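Local coordinates for protein LbaCas13a H328A (C2c2) (Lachnospiraceae bacterium NK4A179, PDB 5WLH) that binds its pre-crRNA guide as a CRISPR-Cas13a effector and probably uses it to find and cleave target RNA, at residues 680-685 / 849-854; 695-700 / 856-861. One frame throughout, in Å; residues are numbered along the deposited sequence.

How the contacts relate
Helix 843-861 supplies one side of both contacts, which follow each other along it with centres about 12 Å apart. Contact 1, the larger and more deeply buried, sets residues 849-854 against the end of helix 678-681, beside the guide RNA; contact 2, partly buried, sets the last residues of the helix against the loop between helices 687-692 and 709-732, about 13 Å from the RNA at the nearest atom. In each a basic side chain of helix 843-861 grips a main-chain carbonyl, an arginine in contact 1 and a lysine in contact 2. Contact 1 adds an aromatic cluster, contact 2 one leucine packed on the lysine chain and, more loosely, on an isoleucine. Lys852 packs on Asn696 between them.

Contact 1: residues 680-685 / 849-854; sequences KVFVRK and NLRKAF. With nucleotides of chain B.
Arg851 throws its CG away from the backbone N (chi1 -174°) and bends at chi3, which brings its guanidinium to Val681 at the end of helix 678-681. NE bonds to Val681 O at 2.9 Å, the donor nearly in line with the C=O though the hydrogen bond is bent at the hydrogen (139°), and NH2 adds a weak bond to the same oxygen. An arginine suits this place because its aliphatic part is also used: CG lies over one face of the Phe682 ring in a CH-pi contact, 4.1 Å from the centroid, while the guanidinium is turned steeply to that ring. Phe682 is the first residue to leave helical geometry, so Arg851 ties down a carbonyl at the very end of the helix. Beyond the arginine, Phe682 CZ comes within 3.4 Å of Phe854 CD2, the two rings inclined at 63°. Phe724 and Phe732 meet Phe854 edge-to-face, making an aromatic cluster with helix 709-732. Where the backbones come close, the short branched Val681 puts CG1 3.6 Å from Arg851 CB and CG2 against Leu850 CD1. The helix end and the loop after it also face the guide RNA: the end of the Lys680 side chain runs away from residues 849-854, and its NZ donates to OP2 of G33 of chain B at 2.8 Å, while in the loop Val683 CG1 packs on the backbone of C41 of chain B.

Contact 2: residues 695-700 / 856-861; sequences DNLGIE and EFIKEN
Lys859 NZ donates to Asn696 O at 2.7 Å, the one hydrogen bond between residues 695-700 and 856-861. The ammonium approaches at a C=O...N angle of 140° and stands somewhat tilted from the carbonyl plane. The carbonyl oxygen one residue earlier, Asp695 O, lies 3.9 Å from Lys859 NZ, too far for a hydrogen bond. A lysine suits the place because its long chain can span from the helix to the loop: it runs extended through chi2 (171°) and bends at chi3 to bring NZ onto the carbonyl. Its methylene groups are used on the way, since Leu697 CD2 packs 4.0 Å from Lys859 CG and also touches CE. The lysine thus offers carbon to the leucine and charge to the backbone. The loop joins helix 687-692 to helix 709-732 and lies across the last turns of helix 843-861, where Leu697 also reaches Phe724 and Leu855. Its CD2 meets Ile858 CG2 more loosely, at 4.3 Å, and Ile858 in turn packs on Ile727. On the loop side, Asn696 ND2 bonds to Leu690 O, tying the residue that offers its carbonyl back to the preceding helix. At the helix terminus, Asn861 folds its amide back so that ND2 gives a nearly straight bond of 3.0 Å to Phe857 O, in the carbonyl plane and on a lone pair; Asn861 N donates to that same oxygen.

Contact 1: residues 680-685 / 849-854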
loop_
_atom_site.group_PDB
_atom_site.type_symbol
_atom_site.label_atom_id
_atom_site.label_comp_id
_atom_site.label_asym_id
_atom_site.label_seq_id
_atom_site.Cartn_x
_atom_site.Cartn_y
_atom_site.Cartn_z
ATOM N N LYS A 680 -21.752 -1.644 -2.631
ATOM C CA LYS A 680 -21.818 -0.440 -1.812
ATOM C C LYS A 680 -22.991 0.447 -2.193
ATOM O O LYS A 680 -23.573 1.103 -1.321
ATOM C CB LYS A 680 -20.521 0.368 -1.928
ATOM C CG LYS A 680 -19.288 -0.350 -1.376
ATOM C CD LYS A 680 -19.161 -0.237 0.129
ATOM C CE LYS A 680 -17.757 -0.645 0.617
ATOM N NZ LYS A 680 -16.605 0.205 0.115
ATOM N N VAL A 681 -23.351 0.473 -3.478
ATOM C CA VAL A 681 -24.520 1.236 -3.912
ATOM C C VAL A 681 -25.799 0.558 -3.438
ATOM O O VAL A 681 -26.734 1.219 -2.974
ATOM C CB VAL A 681 -24.501 1.403 -5.443
ATOM C CG1 VAL A 681 -25.761 2.122 -5.923
ATOM C CG2 VAL A 681 -23.270 2.197 -5.873
ATOM N N PHE A 682 -25.854 -0.767 -3.538
ATOM C CA PHE A 682 -26.991 -1.575 -3.100
ATOM C C PHE A 682 -26.475 -2.485 -1.991
ATOM O O PHE A 682 -25.977 -3.586 -2.243
ATOM C CB PHE A 682 -27.590 -2.357 -4.261
ATOM C CG PHE A 682 -28.301 -1.489 -5.240
ATOM C CD1 PHE A 682 -29.640 -1.165 -5.055
ATOM C CD2 PHE A 682 -27.626 -0.942 -6.311
ATOM C CE1 PHE A 682 -30.293 -0.334 -5.948
ATOM C CE2 PHE A 682 -28.276 -0.118 -7.214
ATOM C CZ PHE A 682 -29.608 0.191 -7.027
ATOM N N VAL A 683 -26.571 -1.998 -0.754
ATOM C CA VAL A 683 -26.110 -2.774 0.389
ATOM C C VAL A 683 -27.009 -3.987 0.556
ATOM O O VAL A 683 -28.239 -3.857 0.596
ATOM C CB VAL A 683 -26.098 -1.902 1.651
ATOM C CG1 VAL A 683 -25.731 -2.737 2.854
ATOM C CG2 VAL A 683 -25.134 -0.742 1.474
ATOM N N ARG A 684 -26.403 -5.177 0.638
ATOM C CA ARG A 684 -27.206 -6.397 0.648
ATOM C C ARG A 684 -28.213 -6.388 1.792
ATOM O O ARG A 684 -29.389 -6.723 1.595
ATOM C CB ARG A 684 -26.317 -7.633 0.737
ATOM C CG ARG A 684 -27.084 -8.941 0.682
ATOM C CD ARG A 684 -28.150 -8.954 -0.431
ATOM N NE ARG A 684 -28.841 -10.235 -0.451
ATOM C CZ ARG A 684 -29.905 -10.515 0.298
ATOM N NH1 ARG A 684 -30.401 -9.602 1.121
ATOM N NH2 ARG A 684 -30.466 -11.715 0.232
ATOM N N LYS A 685 -27.779 -5.988 2.988
ATOM C CA LYS A 685 -28.688 -6.004 4.130
ATOM C C LYS A 685 -29.927 -5.147 3.885
ATOM O O LYS A 685 -31.019 -5.498 4.342
ATOM C CB LYS A 685 -27.949 -5.541 5.387
ATOM C CG LYS A 685 -28.862 -5.094 6.513
ATOM C CD LYS A 685 -28.099 -4.329 7.588
ATOM C CE LYS A 685 -29.041 -3.905 8.711
ATOM N NZ LYS A 685 -29.934 -5.025 9.125
ATOM N N ASN A 849 -26.813 9.047 -6.039
ATOM C CA ASN A 849 -27.158 9.357 -7.418
ATOM C C ASN A 849 -27.042 8.130 -8.309
ATOM O O ASN A 849 -27.849 7.950 -9.228
ATOM C CB ASN A 849 -26.283 10.484 -7.944
ATOM C CG ASN A 849 -26.775 11.850 -7.504
ATOM O OD1 ASN A 849 -27.604 12.461 -8.171
ATOM N ND2 ASN A 849 -26.256 12.340 -6.387
ATOM N N LEU A 850 -26.046 7.272 -8.050
ATOM C CA LEU A 850 -25.947 6.015 -8.784
ATOM C C LEU A 850 -27.132 5.103 -8.484
ATOM O O LEU A 850 -27.687 4.478 -9.394
ATOM C CB LEU A 850 -24.631 5.307 -8.447
ATOM C CG LEU A 850 -23.368 5.815 -9.153
ATOM C CD1 LEU A 850 -22.124 5.132 -8.583
ATOM C CD2 LEU A 850 -23.438 5.602 -10.648
ATOM N N ARG A 851 -27.523 5.009 -7.208
ATOM C CA ARG A 851 -28.600 4.110 -6.810
ATOM C C ARG A 851 -29.910 4.504 -7.472
ATOM O O ARG A 851 -30.642 3.646 -7.982
ATOM C CB ARG A 851 -28.730 4.126 -5.288
ATOM C CG ARG A 851 -29.706 3.137 -4.695
ATOM C CD ARG A 851 -29.917 3.455 -3.212
ATOM N NE ARG A 851 -28.699 3.230 -2.433
ATOM C CZ ARG A 851 -28.025 4.177 -1.788
ATOM N NH1 ARG A 851 -28.452 5.430 -1.807
ATOM N NH2 ARG A 851 -26.920 3.867 -1.119
ATOM N N LYS A 852 -30.195 5.804 -7.521
ATOM C CA LYS A 852 -31.426 6.262 -8.150
ATOM C C LYS A 852 -31.352 6.144 -9.669
ATOM O O LYS A 852 -32.326 5.721 -10.305
ATOM C CB LYS A 852 -31.731 7.693 -7.704
ATOM C CG LYS A 852 -31.989 7.817 -6.198
ATOM C CD LYS A 852 -32.734 6.592 -5.632
ATOM C CE LYS A 852 -32.677 6.546 -4.104
ATOM N NZ LYS A 852 -32.913 5.208 -3.524
ATOM N N ALA A 853 -30.196 6.471 -10.272
ATOM C CA ALA A 853 -30.049 6.269 -11.708
ATOM C C ALA A 853 -30.249 4.806 -12.085
ATOM O O ALA A 853 -30.831 4.504 -13.137
ATOM C CB ALA A 853 -28.675 6.765 -12.176
ATOM N N PHE A 854 -29.765 3.881 -11.248
ATOM C CA PHE A 854 -29.907 2.459 -11.557
ATOM C C PHE A 854 -31.368 2.030 -11.492
ATOM O O PHE A 854 -31.853 1.302 -12.364
ATOM C CB PHE A 854 -29.068 1.610 -10.601
ATOM C CG PHE A 854 -29.110 0.140 -10.899
ATOM C CD1 PHE A 854 -28.216 -0.426 -11.801
ATOM C CD2 PHE A 854 -30.050 -0.685 -10.284
ATOM C CE1 PHE A 854 -28.253 -1.780 -12.077
ATOM C CE2 PHE A 854 -30.094 -2.049 -10.542
ATOM C CZ PHE A 854 -29.179 -2.603 -11.449
ATOM P P G B 33 -15.578 0.422 -3.587
ATOM O OP1 G B 33 -17.000 0.739 -3.904
ATOM O OP2 G B 33 -15.244 -0.248 -2.293
ATOM O "O5'" G B 33 -14.996 -0.497 -4.736
ATOM C "C5'" G B 33 -15.087 -0.108 -6.098
ATOM C "C4'" G B 33 -14.262 -1.030 -6.953
ATOM O "O4'" G B 33 -12.847 -0.871 -6.613
ATOM C "C3'" G B 33 -14.574 -2.517 -6.764
ATOM O "O3'" G B 33 -14.495 -3.179 -8.012
ATOM C "C2'" G B 33 -13.416 -2.992 -5.896
ATOM O "O2'" G B 33 -13.134 -4.372 -5.954
ATOM C "C1'" G B 33 -12.286 -2.150 -6.453
ATOM N N9 G B 33 -11.107 -2.172 -5.577
ATOM C C8 G B 33 -9.843 -2.575 -5.953
ATOM N N7 G B 33 -9.005 -2.616 -4.948
ATOM C C5 G B 33 -9.771 -2.270 -3.849
ATOM C C6 G B 33 -9.400 -2.152 -2.493
ATOM O O6 G B 33 -8.288 -2.330 -1.976
ATOM N N1 G B 33 -10.469 -1.768 -1.707
ATOM C C2 G B 33 -11.742 -1.517 -2.159
ATOM N N2 G B 33 -12.634 -1.148 -1.233
ATOM N N3 G B 33 -12.105 -1.623 -3.419
ATOM C C4 G B 33 -11.079 -2.002 -4.214
ATOM P P C B 41 -21.868 -3.697 3.602
ATOM O OP1 C B 41 -22.515 -4.895 3.003
ATOM O OP2 C B 41 -21.379 -2.606 2.735
ATOM O "O5'" C B 41 -22.807 -2.986 4.683
ATOM C "C5'" C B 41 -23.710 -3.735 5.492
ATOM C "C4'" C B 41 -23.873 -3.143 6.878
ATOM O "O4'" C B 41 -22.710 -3.462 7.686
ATOM C "C3'" C B 41 -23.979 -1.628 6.979
ATOM O "O3'" C B 41 -25.278 -1.135 6.697
ATOM C "C2'" C B 41 -23.558 -1.368 8.417
ATOM O "O2'" C B 41 -24.628 -1.670 9.299
ATOM C "C1'" C B 41 -22.473 -2.426 8.613
ATOM N N1 C B 41 -21.114 -1.891 8.391
ATOM C C2 C B 41 -20.563 -1.074 9.379
ATOM O O2 C B 41 -21.250 -0.840 10.378
ATOM N N3 C B 41 -19.314 -0.573 9.214
ATOM C C4 C B 41 -18.620 -0.876 8.109
ATOM N N4 C B 41 -17.384 -0.372 7.965
ATOM C C5 C B 41 -19.166 -1.712 7.087
ATOM C C6 C B 41 -20.403 -2.197 7.268
#

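Contact 2: residues 695-700 / 856-861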
loop_
_atom_site.group_PDB
_atom_site.type_symbol
_atom_site.label_atom_id
_atom_site.label_comp_id
_atom_site.label_asym_id
_atom_site.label_seq_id
_atom_site.Cartn_x
_atom_site.Cartn_y
_atom_site.Cartn_z
ATOM N N ASP A 695 -41.444 3.940 -3.809
ATOM C CA ASP A 695 -40.781 5.049 -4.485
ATOM C C ASP A 695 -39.673 4.554 -5.405
ATOM O O ASP A 695 -39.323 5.232 -6.377
ATOM C CB ASP A 695 -40.220 6.030 -3.459
ATOM C CG ASP A 695 -41.302 6.820 -2.769
ATOM O OD1 ASP A 695 -42.326 7.108 -3.426
ATOM O OD2 ASP A 695 -41.132 7.149 -1.575
ATOM N N ASN A 696 -39.120 3.380 -5.121
ATOM C CA ASN A 696 -38.051 2.824 -5.936
ATOM C C ASN A 696 -38.620 1.888 -6.993
ATOM O O ASN A 696 -38.904 2.314 -8.116
ATOM C CB ASN A 696 -37.034 2.105 -5.046
ATOM C CG ASN A 696 -36.446 3.024 -3.997
ATOM O OD1 ASN A 696 -36.267 4.214 -4.246
ATOM N ND2 ASN A 696 -36.156 2.484 -2.815
ATOM N N LEU A 697 -38.798 0.618 -6.644
ATOM C CA LEU A 697 -39.283 -0.373 -7.590
ATOM C C LEU A 697 -40.638 -0.958 -7.232
ATOM O O LEU A 697 -41.353 -1.409 -8.131
ATOM C CB LEU A 697 -38.278 -1.524 -7.717
ATOM C CG LEU A 697 -36.910 -1.168 -8.296
ATOM C CD1 LEU A 697 -36.055 -2.421 -8.342
ATOM C CD2 LEU A 697 -37.012 -0.539 -9.686
ATOM N N GLY A 698 -40.999 -0.985 -5.954
ATOM C CA GLY A 698 -42.300 -1.503 -5.571
ATOM C C GLY A 698 -42.488 -2.973 -5.860
ATOM O O GLY A 698 -43.624 -3.425 -6.043
ATOM N N ILE A 699 -41.400 -3.738 -5.919
ATOM C CA ILE A 699 -41.521 -5.163 -6.183
ATOM C C ILE A 699 -42.043 -5.844 -4.928
ATOM O O ILE A 699 -41.454 -5.729 -3.847
ATOM C CB ILE A 699 -40.179 -5.767 -6.614
ATOM C CG1 ILE A 699 -39.587 -4.989 -7.788
ATOM C CG2 ILE A 699 -40.369 -7.222 -6.992
ATOM C CD1 ILE A 699 -38.189 -5.432 -8.169
ATOM N N GLU A 700 -43.153 -6.559 -5.058
ATOM C CA GLU A 700 -43.583 -7.450 -3.992
ATOM C C GLU A 700 -43.899 -8.803 -4.601
ATOM O O GLU A 700 -44.694 -8.901 -5.541
ATOM C CB GLU A 700 -44.776 -6.890 -3.214
ATOM C CG GLU A 700 -44.355 -6.233 -1.893
ATOM C CD GLU A 700 -44.068 -7.232 -0.768
ATOM O OE1 GLU A 700 -44.345 -6.894 0.403
ATOM O OE2 GLU A 700 -43.561 -8.345 -1.039
ATOM N N GLU A 856 -33.985 3.799 -12.000
ATOM C CA GLU A 856 -34.676 4.322 -13.175
ATOM C C GLU A 856 -34.286 3.550 -14.432
ATOM O O GLU A 856 -35.134 3.294 -15.298
ATOM C CB GLU A 856 -34.387 5.818 -13.332
ATOM C CG GLU A 856 -34.890 6.419 -14.633
ATOM C CD GLU A 856 -34.755 7.931 -14.676
ATOM O OE1 GLU A 856 -35.795 8.618 -14.567
ATOM O OE2 GLU A 856 -33.617 8.430 -14.820
ATOM N N PHE A 857 -33.006 3.169 -14.544
ATOM C CA PHE A 857 -32.545 2.347 -15.659
ATOM C C PHE A 857 -33.302 1.027 -15.726
ATOM O O PHE A 857 -33.671 0.561 -16.815
ATOM C CB PHE A 857 -31.037 2.091 -15.504
ATOM C CG PHE A 857 -30.444 1.206 -16.566
ATOM C CD1 PHE A 857 -30.231 1.686 -17.851
ATOM C CD2 PHE A 857 -30.063 -0.093 -16.271
ATOM C CE1 PHE A 857 -29.665 0.890 -18.816
ATOM C CE2 PHE A 857 -29.495 -0.901 -17.243
ATOM C CZ PHE A 857 -29.302 -0.403 -18.522
ATOM N N ILE A 858 -33.503 0.390 -14.573
ATOM C CA ILE A 858 -34.251 -0.864 -14.516
ATOM C C ILE A 858 -35.684 -0.643 -14.997
ATOM O O ILE A 858 -36.193 -1.373 -15.857
ATOM C CB ILE A 858 -34.213 -1.433 -13.085
ATOM C CG1 ILE A 858 -32.784 -1.844 -12.712
ATOM C CG2 ILE A 858 -35.160 -2.611 -12.943
ATOM C CD1 ILE A 858 -32.280 -3.043 -13.470
ATOM N N LYS A 859 -36.345 0.382 -14.453
ATOM C CA LYS A 859 -37.722 0.682 -14.841
ATOM C C LYS A 859 -37.836 0.978 -16.333
ATOM O O LYS A 859 -38.827 0.598 -16.970
ATOM C CB LYS A 859 -38.245 1.865 -14.017
ATOM C CG LYS A 859 -38.741 1.476 -12.626
ATOM C CD LYS A 859 -39.049 2.699 -11.754
ATOM C CE LYS A 859 -37.778 3.275 -11.130
ATOM N NZ LYS A 859 -38.017 4.131 -9.929
ATOM N N GLU A 860 -36.827 1.627 -16.913
ATOM C CA GLU A 860 -36.902 1.996 -18.318
ATOM C C GLU A 860 -36.595 0.821 -19.237
ATOM O O GLU A 860 -37.225 0.677 -20.288
ATOM C CB GLU A 860 -35.945 3.153 -18.604
ATOM C CG GLU A 860 -36.462 4.508 -18.154
ATOM C CD GLU A 860 -37.649 4.976 -18.975
ATOM O OE1 GLU A 860 -37.726 4.612 -20.172
ATOM O OE2 GLU A 860 -38.503 5.704 -18.420
ATOM N N ASN A 861 -35.634 -0.026 -18.867
ATOM C CA ASN A 861 -35.077 -0.990 -19.806
ATOM C C ASN A 861 -35.372 -2.440 -19.473
ATOM O O ASN A 861 -35.340 -3.283 -20.378
ATOM C CB ASN A 861 -33.554 -0.816 -19.898
ATOM C CG ASN A 861 -33.162 0.534 -20.436
ATOM O OD1 ASN A 861 -33.004 0.704 -21.644
ATOM N ND2 ASN A 861 -33.003 1.507 -19.549
#